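Local coordinates for DNA polymerase III, beta subunit (Thermotoga maritima, PDB 1VPK), which probably encircles DNA as a ring-shaped head-to-tail homodimer, tethering DNA polymerases and other proteins to it for processive synthesis, at residues K272-S277 and D337-I342. Numbering follows the deposited sequence.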
loop_
_atom_site.group_PDB
_atom_site.type_symbol
_atom_site.label_atom_id
_atom_site.label_comp_id
_atom_site.label_asym_id
_atom_site.label_seq_id
_atom_site.Cartn_x
_atom_site.Cartn_y
_atom_site.Cartn_z
ATOM N N LYS A 272 -10.669 10.628 18.189
ATOM C CA LYS A 272 -10.554 11.295 16.872
ATOM C C LYS A 272 -9.816 12.640 16.952
ATOM O O LYS A 272 -8.939 12.890 16.144
ATOM C CB LYS A 272 -11.946 11.537 16.299
ATOM C CG LYS A 272 -12.024 12.220 14.941
ATOM C CD LYS A 272 -13.458 12.524 14.583
ATOM C CE LYS A 272 -13.612 12.951 13.131
ATOM N NZ LYS A 272 -13.362 11.813 12.173
ATOM N N GLU A 273 -10.162 13.461 17.935
ATOM C CA GLU A 273 -9.566 14.815 18.187
ATOM C C GLU A 273 -8.055 14.772 18.430
ATOM O O GLU A 273 -7.261 15.471 17.788
ATOM C CB GLU A 273 -10.295 15.445 19.416
ATOM C CG GLU A 273 -9.680 16.663 20.104
ATOM C CD GLU A 273 -10.508 17.226 21.331
ATOM O OE1 GLU A 273 -11.251 16.498 22.084
ATOM O OE2 GLU A 273 -10.336 18.455 21.559
ATOM N N LEU A 274 -7.645 13.884 19.308
ATOM C CA LEU A 274 -6.227 13.694 19.559
ATOM C C LEU A 274 -5.494 13.056 18.382
ATOM O O LEU A 274 -4.357 13.434 18.099
ATOM C CB LEU A 274 -6.057 12.838 20.785
ATOM C CG LEU A 274 -4.620 12.619 21.263
ATOM C CD1 LEU A 274 -3.934 13.920 21.558
ATOM C CD2 LEU A 274 -4.653 11.731 22.495
ATOM N N ARG A 275 -6.086 12.041 17.754
ATOM C CA ARG A 275 -5.493 11.434 16.536
ATOM C C ARG A 275 -5.237 12.489 15.466
ATOM O O ARG A 275 -4.167 12.536 14.860
ATOM C CB ARG A 275 -6.409 10.323 16.005
ATOM C CG ARG A 275 -5.942 9.564 14.749
ATOM C CD ARG A 275 -7.144 9.105 13.823
ATOM N NE ARG A 275 -8.231 8.490 14.615
ATOM C CZ ARG A 275 -9.539 8.498 14.324
ATOM N NH1 ARG A 275 -9.996 9.069 13.209
ATOM N NH2 ARG A 275 -10.398 7.921 15.175
ATOM N N GLU A 276 -6.198 13.377 15.256
ATOM C CA GLU A 276 -6.042 14.413 14.258
ATOM C C GLU A 276 -4.966 15.430 14.647
ATOM O O GLU A 276 -4.215 15.935 13.821
ATOM C CB GLU A 276 -7.402 15.075 13.978
ATOM C CG GLU A 276 -8.327 14.198 13.178
ATOM C CD GLU A 276 -9.768 14.744 13.048
ATOM O OE1 GLU A 276 -10.143 15.784 13.655
ATOM O OE2 GLU A 276 -10.553 14.073 12.346
ATOM N N SER A 277 -4.892 15.744 15.921
ATOM C CA SER A 277 -3.877 16.667 16.446
ATOM C C SER A 277 -2.514 16.046 16.309
ATOM O O SER A 277 -1.567 16.717 15.884
ATOM C CB SER A 277 -4.165 16.985 17.923
ATOM O OG SER A 277 -3.277 17.971 18.423
ATOM N N ASP A 337 -0.311 4.836 17.817
ATOM C CA ASP A 337 -0.523 3.374 17.826
ATOM C C ASP A 337 -1.597 2.935 18.803
ATOM O O ASP A 337 -2.443 2.156 18.462
ATOM C CB ASP A 337 0.771 2.681 18.231
ATOM C CG ASP A 337 1.794 2.630 17.126
ATOM O OD1 ASP A 337 1.454 2.817 15.938
ATOM O OD2 ASP A 337 2.959 2.329 17.445
ATOM N N VAL A 338 -1.557 3.447 20.030
ATOM C CA VAL A 338 -2.592 3.171 21.045
ATOM C C VAL A 338 -4.007 3.531 20.563
ATOM O O VAL A 338 -4.941 2.725 20.651
ATOM C CB VAL A 338 -2.246 3.918 22.384
ATOM C CG1 VAL A 338 -3.348 3.890 23.304
ATOM C CG2 VAL A 338 -0.983 3.317 23.090
ATOM N N LEU A 339 -4.161 4.726 20.004
ATOM C CA LEU A 339 -5.477 5.234 19.637
ATOM C C LEU A 339 -6.122 4.417 18.568
ATOM O O LEU A 339 -7.305 4.185 18.617
ATOM C CB LEU A 339 -5.405 6.708 19.174
ATOM C CG LEU A 339 -4.766 7.639 20.196
ATOM C CD1 LEU A 339 -4.681 9.076 19.657
ATOM C CD2 LEU A 339 -5.498 7.526 21.554
ATOM N N LYS A 340 -5.320 3.956 17.616
ATOM C CA LYS A 340 -5.759 3.004 16.612
ATOM C C LYS A 340 -6.442 1.789 17.209
ATOM O O LYS A 340 -7.313 1.205 16.568
ATOM C CB LYS A 340 -4.563 2.483 15.787
ATOM C CG LYS A 340 -3.799 3.541 14.992
ATOM C CD LYS A 340 -2.546 2.958 14.302
ATOM C CE LYS A 340 -1.672 4.077 13.607
ATOM N NZ LYS A 340 -0.184 3.880 13.881
ATOM N N HIS A 341 -6.004 1.351 18.392
ATOM C CA HIS A 341 -6.530 0.128 18.964
ATOM C C HIS A 341 -7.622 0.294 19.995
ATOM O O HIS A 341 -8.128 -0.690 20.518
ATOM C CB HIS A 341 -5.370 -0.650 19.572
ATOM C CG HIS A 341 -4.428 -1.158 18.544
ATOM N ND1 HIS A 341 -3.360 -0.423 18.095
ATOM C CD2 HIS A 341 -4.471 -2.269 17.785
ATOM C CE1 HIS A 341 -2.743 -1.088 17.139
ATOM N NE2 HIS A 341 -3.386 -2.222 16.947
ATOM N N ILE A 342 -7.951 1.538 20.320
ATOM C CA ILE A 342 -9.066 1.830 21.210
ATOM C C ILE A 342 -10.296 2.095 20.379
ATOM O O ILE A 342 -10.241 2.766 19.341
ATOM C CB ILE A 342 -8.731 3.016 22.112
ATOM C CG1 ILE A 342 -7.635 2.598 23.109
ATOM C CG2 ILE A 342 -9.977 3.544 22.843
ATOM C CD1 ILE A 342 -7.135 3.685 23.991
#
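Arg275 and Leu339 mark the closest backbone approach of the two helices, 6.9 Å from CA to CA, where the first turns of helix 271-285 meet helix 332-341. One leucine bridges the gap. Leu339 has CG beside its backbone N (chi1 -56°) and anti to its carbonyl carbon, and CD1 anti to CA (chi2 178°), an extended chain whose CD1 end reaches the neighbouring helix between Leu274 and Arg275. That methyl lies 3.9 Å from CD2 of Leu274 and 3.8 Å from the backbone N of Arg275, so it rests partly on side chain and partly on main chain. The two leucine side chains cross at about a right angle and touch by van der Waals contact alone. Leucine suits both places, since its branched end can reach across and fill buried space without a polar group to satisfy. Leu274 also packs on Met301 and Leu303, joining the contact to the sheet that contains strand 300-307. Arg275, partly exposed, borders the methyl with its aliphatic CB, while its guanidinium has Lys272 CA over one face, near its rim. Within 337-342, ND1 of His341 donates to Asp337 O at 2.8 Å, with the acceptor close to the imidazole plane, and NZ of Lys340 forms a salt bridge 2.8 Å from OD1 of Asp337. Asp337 OD2 pairs with Arg187, and Arg271 donates to Leu339 O, a second, polar link between the two helices. Val338 and Ile342 pack on Ile360 of strand 358-362 and Tyr370 of strand 368-372. The paired helices lying against beta-sheets are characteristic of a sliding-clamp domain, here the C-terminal one; in this family such helices line the inner face of the ring, around the DNA.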